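Local coordinates for protein plastocyanin (Adiantum capillus-veneris, PDB 1KDJ) that shuttles electrons between the cytochrome b6-f complex and P700 of photosystem I by means of a bound copper ion, at residues A1-F12 with A26-H37; V51-M60 with F73-Y83. One frame throughout, in Å; residues are numbered along the deposited sequence.

Contact 1. Residues A1-F12 with A26-H37; sequences AKVEVGDEVGNF and AVEFTLVGETGH. With CU (copper (II) ion), chain B.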
loop_
_atom_site.group_PDB
_atom_site.type_symbol
_atom_site.label_atom_id
_atom_site.label_comp_id
_atom_site.label_asym_id
_atom_site.label_seq_id
_atom_site.Cartn_x
_atom_site.Cartn_y
_atom_site.Cartn_z
ATOM N N ALA A 1 -6.792 9.777 1.302
ATOM C CA ALA A 1 -5.777 9.820 2.332
ATOM C C ALA A 1 -4.504 9.820 1.518
ATOM O O ALA A 1 -4.541 9.443 0.348
ATOM C CB ALA A 1 -5.709 8.615 3.208
ATOM N N LYS A 2 -3.365 10.225 2.046
ATOM C CA LYS A 2 -2.132 10.347 1.276
ATOM C C LYS A 2 -1.126 9.591 2.092
ATOM O O LYS A 2 -1.103 9.721 3.325
ATOM C CB LYS A 2 -1.659 11.780 1.176
ATOM C CG LYS A 2 -2.520 12.814 0.482
ATOM C CD LYS A 2 -2.497 12.634 -1.013
ATOM C CE LYS A 2 -3.170 13.808 -1.724
ATOM N NZ LYS A 2 -4.559 13.906 -1.321
ATOM N N VAL A 3 -0.279 8.765 1.471
ATOM C CA VAL A 3 0.744 8.040 2.223
ATOM C C VAL A 3 1.997 8.312 1.423
ATOM O O VAL A 3 1.954 8.342 0.190
ATOM C CB VAL A 3 0.542 6.504 2.271
ATOM C CG1 VAL A 3 1.689 5.784 2.997
ATOM C CG2 VAL A 3 -0.754 6.222 3.060
ATOM N N GLU A 4 3.063 8.656 2.142
ATOM C CA GLU A 4 4.363 8.839 1.526
ATOM C C GLU A 4 5.103 7.514 1.632
ATOM O O GLU A 4 5.125 6.831 2.662
ATOM C CB GLU A 4 5.105 9.937 2.260
ATOM C CG GLU A 4 4.475 11.270 1.915
ATOM C CD GLU A 4 5.217 12.482 2.494
ATOM O OE1 GLU A 4 6.323 12.343 3.009
ATOM O OE2 GLU A 4 4.659 13.568 2.429
ATOM N N VAL A 5 5.743 7.137 0.539
ATOM C CA VAL A 5 6.416 5.858 0.454
ATOM C C VAL A 5 7.917 6.191 0.415
ATOM O O VAL A 5 8.357 6.772 -0.584
ATOM C CB VAL A 5 5.974 5.147 -0.839
ATOM C CG1 VAL A 5 6.649 3.783 -0.889
ATOM C CG2 VAL A 5 4.454 4.993 -0.891
ATOM N N GLY A 6 8.629 5.832 1.462
ATOM C CA GLY A 6 10.064 6.096 1.534
ATOM C C GLY A 6 10.316 7.553 1.903
ATOM O O GLY A 6 9.399 8.368 2.108
ATOM N N ASP A 7 11.593 7.907 1.968
ATOM C CA ASP A 7 11.979 9.293 2.228
ATOM C C ASP A 7 13.264 9.629 1.449
ATOM O O ASP A 7 13.838 8.771 0.770
ATOM C CB ASP A 7 12.157 9.489 3.759
ATOM C CG ASP A 7 13.103 8.569 4.482
ATOM O OD1 ASP A 7 14.087 8.109 3.887
ATOM O OD2 ASP A 7 12.870 8.286 5.649
ATOM N N GLU A 8 13.763 10.857 1.573
ATOM C CA GLU A 8 14.989 11.316 0.938
ATOM C C GLU A 8 16.236 10.628 1.455
ATOM O O GLU A 8 17.222 10.563 0.726
ATOM C CB GLU A 8 15.229 12.789 1.147
ATOM C CG GLU A 8 14.186 13.782 0.681
ATOM C CD GLU A 8 13.956 13.922 -0.806
ATOM O OE1 GLU A 8 14.133 12.957 -1.552
ATOM O OE2 GLU A 8 13.582 15.024 -1.209
ATOM N N VAL A 9 16.236 10.129 2.675
ATOM C CA VAL A 9 17.353 9.445 3.283
ATOM C C VAL A 9 17.389 7.962 2.907
ATOM O O VAL A 9 18.333 7.278 3.281
ATOM C CB VAL A 9 17.191 9.709 4.801
ATOM C CG1 VAL A 9 18.101 8.859 5.683
ATOM C CG2 VAL A 9 17.541 11.187 5.029
ATOM N N GLY A 10 16.429 7.353 2.203
ATOM C CA GLY A 10 16.501 5.920 1.866
ATOM C C GLY A 10 16.049 4.908 2.929
ATOM O O GLY A 10 16.421 3.724 2.919
ATOM N N ASN A 11 15.245 5.336 3.908
ATOM C CA ASN A 11 14.687 4.424 4.896
ATOM C C ASN A 11 13.567 3.598 4.272
ATOM O O ASN A 11 12.878 4.075 3.378
ATOM C CB ASN A 11 14.089 5.166 6.059
ATOM C CG ASN A 11 15.161 5.769 6.911
ATOM O OD1 ASN A 11 16.021 5.072 7.441
ATOM N ND2 ASN A 11 15.103 7.071 7.112
ATOM N N PHE A 12 13.342 2.388 4.714
ATOM C CA PHE A 12 12.312 1.550 4.116
ATOM C C PHE A 12 11.047 1.663 5.002
ATOM O O PHE A 12 10.737 0.777 5.817
ATOM C CB PHE A 12 12.812 0.120 4.074
ATOM C CG PHE A 12 14.171 -0.110 3.400
ATOM C CD1 PHE A 12 14.558 0.632 2.301
ATOM C CD2 PHE A 12 14.975 -1.116 3.920
ATOM C CE1 PHE A 12 15.773 0.360 1.697
ATOM C CE2 PHE A 12 16.187 -1.379 3.312
ATOM C CZ PHE A 12 16.570 -0.643 2.204
ATOM N N ALA A 26 -10.085 7.062 -1.857
ATOM C CA ALA A 26 -8.798 6.703 -2.423
ATOM C C ALA A 26 -7.611 6.928 -1.447
ATOM O O ALA A 26 -7.544 7.855 -0.609
ATOM C CB ALA A 26 -8.613 7.532 -3.682
ATOM N N VAL A 27 -6.682 5.981 -1.417
ATOM C CA VAL A 27 -5.441 6.134 -0.680
ATOM C C VAL A 27 -4.409 6.338 -1.791
ATOM O O VAL A 27 -4.277 5.486 -2.675
ATOM C CB VAL A 27 -5.134 4.892 0.114
ATOM C CG1 VAL A 27 -3.878 5.097 0.937
ATOM C CG2 VAL A 27 -6.273 4.622 1.086
ATOM N N GLU A 28 -3.762 7.504 -1.836
ATOM C CA GLU A 28 -2.768 7.788 -2.848
ATOM C C GLU A 28 -1.407 7.601 -2.198
ATOM O O GLU A 28 -1.099 8.241 -1.188
ATOM C CB GLU A 28 -2.896 9.200 -3.327
ATOM C CG GLU A 28 -2.080 9.442 -4.583
ATOM C CD GLU A 28 -2.017 10.920 -4.943
ATOM O OE1 GLU A 28 -3.081 11.547 -5.096
ATOM O OE2 GLU A 28 -0.902 11.454 -5.052
ATOM N N PHE A 29 -0.611 6.675 -2.710
ATOM C CA PHE A 29 0.737 6.411 -2.224
ATOM C C PHE A 29 1.664 7.186 -3.156
ATOM O O PHE A 29 1.489 7.151 -4.369
ATOM C CB PHE A 29 1.016 4.936 -2.305
ATOM C CG PHE A 29 0.192 4.059 -1.391
ATOM C CD1 PHE A 29 0.632 3.788 -0.119
ATOM C CD2 PHE A 29 -0.971 3.486 -1.856
ATOM C CE1 PHE A 29 -0.057 2.945 0.722
ATOM C CE2 PHE A 29 -1.661 2.649 -1.001
ATOM C CZ PHE A 29 -1.221 2.369 0.272
ATOM N N THR A 30 2.597 7.979 -2.636
ATOM C CA THR A 30 3.479 8.801 -3.448
ATOM C C THR A 30 4.894 8.547 -2.988
ATOM O O THR A 30 5.208 8.549 -1.795
ATOM C CB THR A 30 3.209 10.281 -3.283
ATOM O OG1 THR A 30 1.832 10.475 -3.606
ATOM C CG2 THR A 30 4.080 11.138 -4.193
ATOM N N LEU A 31 5.738 8.250 -3.965
ATOM C CA LEU A 31 7.136 7.954 -3.722
ATOM C C LEU A 31 7.892 9.218 -3.283
ATOM O O LEU A 31 7.741 10.268 -3.912
ATOM C CB LEU A 31 7.801 7.416 -4.999
ATOM C CG LEU A 31 9.268 7.097 -4.858
ATOM C CD1 LEU A 31 9.467 5.841 -4.060
ATOM C CD2 LEU A 31 9.850 6.979 -6.241
ATOM N N VAL A 32 8.679 9.130 -2.222
ATOM C CA VAL A 32 9.578 10.216 -1.859
ATOM C C VAL A 32 10.998 9.612 -1.921
ATOM O O VAL A 32 11.245 8.524 -1.393
ATOM C CB VAL A 32 9.244 10.739 -0.428
ATOM C CG1 VAL A 32 10.195 11.889 -0.085
ATOM C CG2 VAL A 32 7.818 11.277 -0.359
ATOM N N GLY A 33 11.967 10.306 -2.520
ATOM C CA GLY A 33 13.325 9.808 -2.558
ATOM C C GLY A 33 13.604 9.054 -3.851
ATOM O O GLY A 33 12.824 9.100 -4.803
ATOM N N GLU A 34 14.756 8.396 -3.886
ATOM C CA GLU A 34 15.151 7.674 -5.066
ATOM C C GLU A 34 15.058 6.161 -4.992
ATOM O O GLU A 34 15.123 5.514 -6.038
ATOM C CB GLU A 34 16.561 8.084 -5.421
ATOM C CG GLU A 34 16.515 8.988 -6.647
ATOM C CD GLU A 34 15.836 10.329 -6.413
ATOM O OE1 GLU A 34 16.361 11.090 -5.589
ATOM O OE2 GLU A 34 14.801 10.604 -7.037
ATOM N N THR A 35 14.949 5.543 -3.818
ATOM C CA THR A 35 14.752 4.108 -3.735
ATOM C C THR A 35 13.327 3.766 -4.259
ATOM O O THR A 35 12.351 4.355 -3.776
ATOM C CB THR A 35 14.915 3.712 -2.281
ATOM O OG1 THR A 35 16.185 4.203 -1.840
ATOM C CG2 THR A 35 14.827 2.234 -2.089
ATOM N N GLY A 36 13.171 2.891 -5.264
ATOM C CA GLY A 36 11.878 2.468 -5.768
ATOM C C GLY A 36 11.253 1.565 -4.735
ATOM O O GLY A 36 11.870 0.890 -3.891
ATOM N N HIS A 37 9.924 1.537 -4.728
ATOM C CA HIS A 37 9.166 0.765 -3.740
ATOM C C HIS A 37 7.857 0.377 -4.394
ATOM O O HIS A 37 7.505 0.957 -5.414
ATOM C CB HIS A 37 8.780 1.591 -2.494
ATOM C CG HIS A 37 9.949 2.079 -1.647
ATOM N ND1 HIS A 37 10.514 1.223 -0.814
ATOM C CD2 HIS A 37 10.470 3.347 -1.564
ATOM C CE1 HIS A 37 11.417 1.952 -0.166
ATOM N NE2 HIS A 37 11.371 3.188 -0.619
HETATM CU CU CU B . 10.385 -0.672 -0.488
HETATM O O HOH W 1 15.287 6.796 -1.039
HETATM O O HOH W 2 16.766 8.952 -1.616
HETATM O O HOH W 3 11.554 12.954 -3.536
HETATM O O HOH W 4 17.760 3.026 0.368
HETATM O O HOH W 5 13.314 4.898 0.793
#

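Contact 2. Residues V51-M60 with F73-Y83; sequences VASELKAASM and FKAKVSTPGTY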
loop_
_atom_site.group_PDB
_atom_site.type_symbol
_atom_site.label_atom_id
_atom_site.label_comp_id
_atom_site.label_asym_id
_atom_site.label_seq_id
_atom_site.Cartn_x
_atom_site.Cartn_y
_atom_site.Cartn_z
ATOM N N VAL A 51 -13.538 -9.627 -1.241
ATOM C CA VAL A 51 -12.484 -8.897 -0.537
ATOM C C VAL A 51 -11.142 -9.263 -1.169
ATOM O O VAL A 51 -10.366 -8.343 -1.464
ATOM C CB VAL A 51 -12.478 -9.257 0.973
ATOM C CG1 VAL A 51 -11.341 -8.580 1.748
ATOM C CG2 VAL A 51 -13.777 -8.752 1.572
ATOM N N ALA A 52 -10.882 -10.571 -1.401
ATOM C CA ALA A 52 -9.673 -11.009 -2.080
ATOM C C ALA A 52 -9.530 -10.298 -3.410
ATOM O O ALA A 52 -8.440 -9.785 -3.719
ATOM C CB ALA A 52 -9.704 -12.503 -2.345
ATOM N N SER A 53 -10.615 -10.157 -4.195
ATOM C CA SER A 53 -10.503 -9.455 -5.454
ATOM C C SER A 53 -10.266 -7.978 -5.283
ATOM O O SER A 53 -9.522 -7.387 -6.070
ATOM C CB SER A 53 -11.752 -9.657 -6.303
ATOM O OG SER A 53 -11.953 -11.059 -6.535
ATOM N N GLU A 54 -10.851 -7.357 -4.259
ATOM C CA GLU A 54 -10.630 -5.931 -4.064
ATOM C C GLU A 54 -9.191 -5.630 -3.724
ATOM O O GLU A 54 -8.639 -4.668 -4.229
ATOM C CB GLU A 54 -11.376 -5.340 -2.913
ATOM C CG GLU A 54 -12.835 -5.095 -3.013
ATOM C CD GLU A 54 -13.201 -4.377 -1.738
ATOM O OE1 GLU A 54 -13.157 -4.978 -0.670
ATOM O OE2 GLU A 54 -13.486 -3.204 -1.849
ATOM N N LEU A 55 -8.641 -6.442 -2.837
ATOM C CA LEU A 55 -7.276 -6.290 -2.368
ATOM C C LEU A 55 -6.280 -6.523 -3.505
ATOM O O LEU A 55 -5.324 -5.735 -3.668
ATOM C CB LEU A 55 -7.074 -7.249 -1.228
ATOM C CG LEU A 55 -7.831 -6.990 0.098
ATOM C CD1 LEU A 55 -7.459 -8.030 1.111
ATOM C CD2 LEU A 55 -7.462 -5.604 0.656
ATOM N N LYS A 56 -6.514 -7.540 -4.365
ATOM C CA LYS A 56 -5.660 -7.739 -5.550
ATOM C C LYS A 56 -5.733 -6.531 -6.472
ATOM O O LYS A 56 -4.698 -6.055 -6.950
ATOM C CB LYS A 56 -6.069 -8.988 -6.367
ATOM C CG LYS A 56 -5.738 -10.090 -5.424
ATOM C CD LYS A 56 -5.862 -11.469 -6.009
ATOM C CE LYS A 56 -4.460 -12.076 -5.942
ATOM N NZ LYS A 56 -3.554 -11.396 -6.861
ATOM N N ALA A 57 -6.919 -5.953 -6.693
ATOM C CA ALA A 57 -7.059 -4.776 -7.526
ATOM C C ALA A 57 -6.420 -3.535 -6.904
ATOM O O ALA A 57 -6.123 -2.563 -7.578
ATOM C CB ALA A 57 -8.505 -4.450 -7.741
ATOM N N ALA A 58 -6.217 -3.578 -5.609
ATOM C CA ALA A 58 -5.644 -2.454 -4.896
ATOM C C ALA A 58 -4.139 -2.675 -4.732
ATOM O O ALA A 58 -3.487 -1.922 -3.998
ATOM C CB ALA A 58 -6.298 -2.334 -3.500
ATOM N N SER A 59 -3.566 -3.722 -5.345
ATOM C CA SER A 59 -2.162 -3.997 -5.194
ATOM C C SER A 59 -1.435 -3.737 -6.481
ATOM O O SER A 59 -1.976 -3.802 -7.584
ATOM C CB SER A 59 -1.969 -5.411 -4.815
ATOM O OG SER A 59 -2.569 -5.704 -3.573
ATOM N N MET A 60 -0.187 -3.297 -6.340
ATOM C CA MET A 60 0.693 -3.169 -7.493
ATOM C C MET A 60 1.124 -4.571 -7.885
ATOM O O MET A 60 1.234 -5.513 -7.101
ATOM C CB MET A 60 1.963 -2.361 -7.188
ATOM C CG MET A 60 1.605 -0.901 -7.269
ATOM S SD MET A 60 2.927 0.221 -6.727
ATOM C CE MET A 60 3.863 0.173 -8.238
ATOM N N PHE A 73 0.564 5.701 -6.849
ATOM C CA PHE A 73 -0.343 4.573 -7.013
ATOM C C PHE A 73 -1.568 4.870 -6.158
ATOM O O PHE A 73 -1.424 5.215 -4.989
ATOM C CB PHE A 73 0.281 3.306 -6.500
ATOM C CG PHE A 73 -0.635 2.094 -6.563
ATOM C CD1 PHE A 73 -1.154 1.693 -7.785
ATOM C CD2 PHE A 73 -0.932 1.419 -5.402
ATOM C CE1 PHE A 73 -1.986 0.600 -7.845
ATOM C CE2 PHE A 73 -1.761 0.328 -5.477
ATOM C CZ PHE A 73 -2.281 -0.074 -6.687
ATOM N N LYS A 74 -2.769 4.635 -6.674
ATOM C CA LYS A 74 -4.014 4.934 -5.968
ATOM C C LYS A 74 -4.802 3.639 -5.757
ATOM O O LYS A 74 -4.982 2.878 -6.727
ATOM C CB LYS A 74 -4.751 5.930 -6.832
ATOM C CG LYS A 74 -5.906 6.639 -6.168
ATOM C CD LYS A 74 -6.224 7.893 -6.976
ATOM C CE LYS A 74 -5.066 8.896 -6.852
ATOM N NZ LYS A 74 -5.506 10.257 -7.135
ATOM N N ALA A 75 -5.191 3.351 -4.517
ATOM C CA ALA A 75 -5.924 2.143 -4.162
ATOM C C ALA A 75 -7.278 2.524 -3.515
ATOM O O ALA A 75 -7.341 3.532 -2.788
ATOM C CB ALA A 75 -5.149 1.331 -3.152
ATOM N N LYS A 76 -8.373 1.786 -3.776
ATOM C CA LYS A 76 -9.695 2.009 -3.168
ATOM C C LYS A 76 -10.171 0.667 -2.637
ATOM O O LYS A 76 -10.132 -0.336 -3.365
ATOM C CB LYS A 76 -10.715 2.486 -4.183
ATOM C CG LYS A 76 -10.689 3.946 -4.500
ATOM C CD LYS A 76 -11.423 4.102 -5.795
ATOM C CE LYS A 76 -12.036 5.481 -5.926
ATOM N NZ LYS A 76 -13.273 5.517 -5.160
ATOM N N VAL A 77 -10.523 0.579 -1.362
ATOM C CA VAL A 77 -11.054 -0.615 -0.742
ATOM C C VAL A 77 -12.381 -0.166 -0.064
ATOM O O VAL A 77 -12.499 0.850 0.667
ATOM C CB VAL A 77 -10.069 -1.174 0.294
ATOM C CG1 VAL A 77 -10.688 -2.414 0.942
ATOM C CG2 VAL A 77 -8.729 -1.564 -0.363
ATOM N N SER A 78 -13.446 -0.839 -0.497
ATOM C CA SER A 78 -14.797 -0.608 0.009
ATOM C C SER A 78 -15.184 -1.421 1.241
ATOM O O SER A 78 -16.039 -0.947 1.990
ATOM C CB SER A 78 -15.812 -0.892 -1.123
ATOM O OG SER A 78 -15.447 -0.351 -2.394
ATOM N N THR A 79 -14.634 -2.600 1.528
ATOM C CA THR A 79 -15.071 -3.435 2.626
ATOM C C THR A 79 -14.464 -3.038 3.964
ATOM O O THR A 79 -13.237 -3.039 4.087
ATOM C CB THR A 79 -14.734 -4.924 2.309
ATOM O OG1 THR A 79 -15.419 -5.195 1.088
ATOM C CG2 THR A 79 -15.091 -5.924 3.402
ATOM N N PRO A 80 -15.241 -2.698 4.998
ATOM C CA PRO A 80 -14.752 -2.482 6.353
ATOM C C PRO A 80 -13.867 -3.585 6.897
ATOM O O PRO A 80 -14.139 -4.773 6.720
ATOM C CB PRO A 80 -16.034 -2.272 7.146
ATOM C CG PRO A 80 -16.918 -1.559 6.169
ATOM C CD PRO A 80 -16.669 -2.376 4.907
ATOM N N GLY A 81 -12.770 -3.222 7.541
ATOM C CA GLY A 81 -11.854 -4.179 8.112
ATOM C C GLY A 81 -10.473 -3.520 8.191
ATOM O O GLY A 81 -10.330 -2.343 7.859
ATOM N N THR A 82 -9.468 -4.215 8.667
ATOM C CA THR A 82 -8.108 -3.707 8.718
ATOM C C THR A 82 -7.308 -4.599 7.792
ATOM O O THR A 82 -7.493 -5.828 7.787
ATOM C CB THR A 82 -7.582 -3.818 10.120
ATOM O OG1 THR A 82 -8.413 -2.941 10.883
ATOM C CG2 THR A 82 -6.105 -3.417 10.264
ATOM N N TYR A 83 -6.419 -4.041 6.987
ATOM C CA TYR A 83 -5.698 -4.844 6.007
ATOM C C TYR A 83 -4.242 -4.430 6.095
ATOM O O TYR A 83 -4.018 -3.238 6.325
ATOM C CB TYR A 83 -6.233 -4.537 4.627
ATOM C CG TYR A 83 -7.735 -4.759 4.518
ATOM C CD1 TYR A 83 -8.235 -6.048 4.459
ATOM C CD2 TYR A 83 -8.574 -3.655 4.506
ATOM C CE1 TYR A 83 -9.597 -6.235 4.382
ATOM C CE2 TYR A 83 -9.936 -3.835 4.428
ATOM C CZ TYR A 83 -10.423 -5.123 4.363
ATOM O OH TYR A 83 -11.790 -5.303 4.261
HETATM O O HOH W 6 -9.729 -2.367 -5.316
HETATM O O HOH W 7 -5.693 0.277 -7.556
#

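Contact 1. Residues A1-F12 with A26-H37
V3 and V5 carry most of the backbone pairing, begun by A1, between strands 2-5 and 27-31, which run parallel in one sheet of the cupredoxin sandwich. As in any parallel ladder, each residue facing the neighbour bonds to two residues on it: V3 N gives its proton to E28 O (2.8 Å) while V3 O accepts from T30 N, and V5 repeats the pattern with T30 O and V32 N. On the buried face V3 lies alongside F29, its CB 3.6 Å from F29 CD1, and V5 CG2 comes to the edge of that ring, nearest F29 CB.

The pairing ends where the chain turns toward the copper, and H37 is best read outward. Its CB packs on V5 CG1 at 3.5 Å, a branch brought there because it stands opposite the backbone N (chi1 -178°). CG and CD2 continue alongside that methyl, oblique to the ring. H37 ND1 binds the copper at 1.9 Å, with C87, H90 and M95 as the other ligands. H37 CE1 presents the ring edge to F12 CD1 at 4.2 Å. H37 NE2, at the far end, donates to a water at 2.9 Å, and that water in turn donates to N11 O at 2.7 Å. G6 lies beside NE2, where any side chain would collide with the imidazole.

F12 also stacks on H90, an arrangement consistent with the pi-pi interaction that hinders protonation of an active-site histidine in this fern protein. In the D7-G10 turn, D7 OD1 accepts from N11 N, while D7 OD2 is shared by N11 ND2 and Y15 OH. The chemistry implies an imidazole fixed at both nitrogens: ND1 is spent on the metal and the N-H of NE2 on a water held by the N-terminal segment.

Contact 2. Residues V51-M60 with F73-Y83
A58 O is buried against F73 with no polar partner; it faces the edge of the ring, 3.2 Å from CE2. This carbonyl follows directly on the short helix 49-57 of the plastocyanin fold, which packs along strand 72-75 and the chain that leads from it into strand 81-86. M60 covers one face of the F73 ring: its CG stands over the centre, 3.7 Å from the centroid, while SD sits obliquely at the same ring in a Met-aromatic contact. The methyl of A58 meets those of A75 and V77 CG2.

Farther back along the helix the carboxylate of E54 grips the turn with both oxygens. Extended beyond CG (chi2 -174°), the chain brings OE2 to S78 N at 2.7 Å, on the syn side and 16° out of the carboxylate plane; OE1 accepts from T79 OG1 at 2.9 Å, met from above that plane. A leucine here would remove both acceptors, and is likely to leave S78 N and T79 OG1 without their mates and the turn less firmly held to the helix. Two waters donate to carbonyls on both segments, bridging E54 O to K76 O and A57 O to K74 O. V51 CG2 touches T79 CG2, and L55 lays CD2 over a face of the Y83 ring, whose OH donates to T79 O at 2.7 Å.

Overall arrangement
From the N terminus the chain runs up strand 2-5, passes through strands 14-15 and 18-21, and returns as strand 27-31, so that contact 1 closes a loop of thirteen residues and ends beside the copper. It then returns to the second sheet, already visited at strand 18-21, as strand 40-41 and forms helix 49-57. Contact 2 closes the next loop, of twelve residues, when strand 72-75 and the turn toward strand 81-86 meet that helix. The two loops follow in series, neither nested nor crossed, on opposite sides of the chain's centre. What joins them is the first sheet: strand 72-75 pairs antiparallel with strand 27-31, while strand 81-86 carries contact 2 into the second sheet.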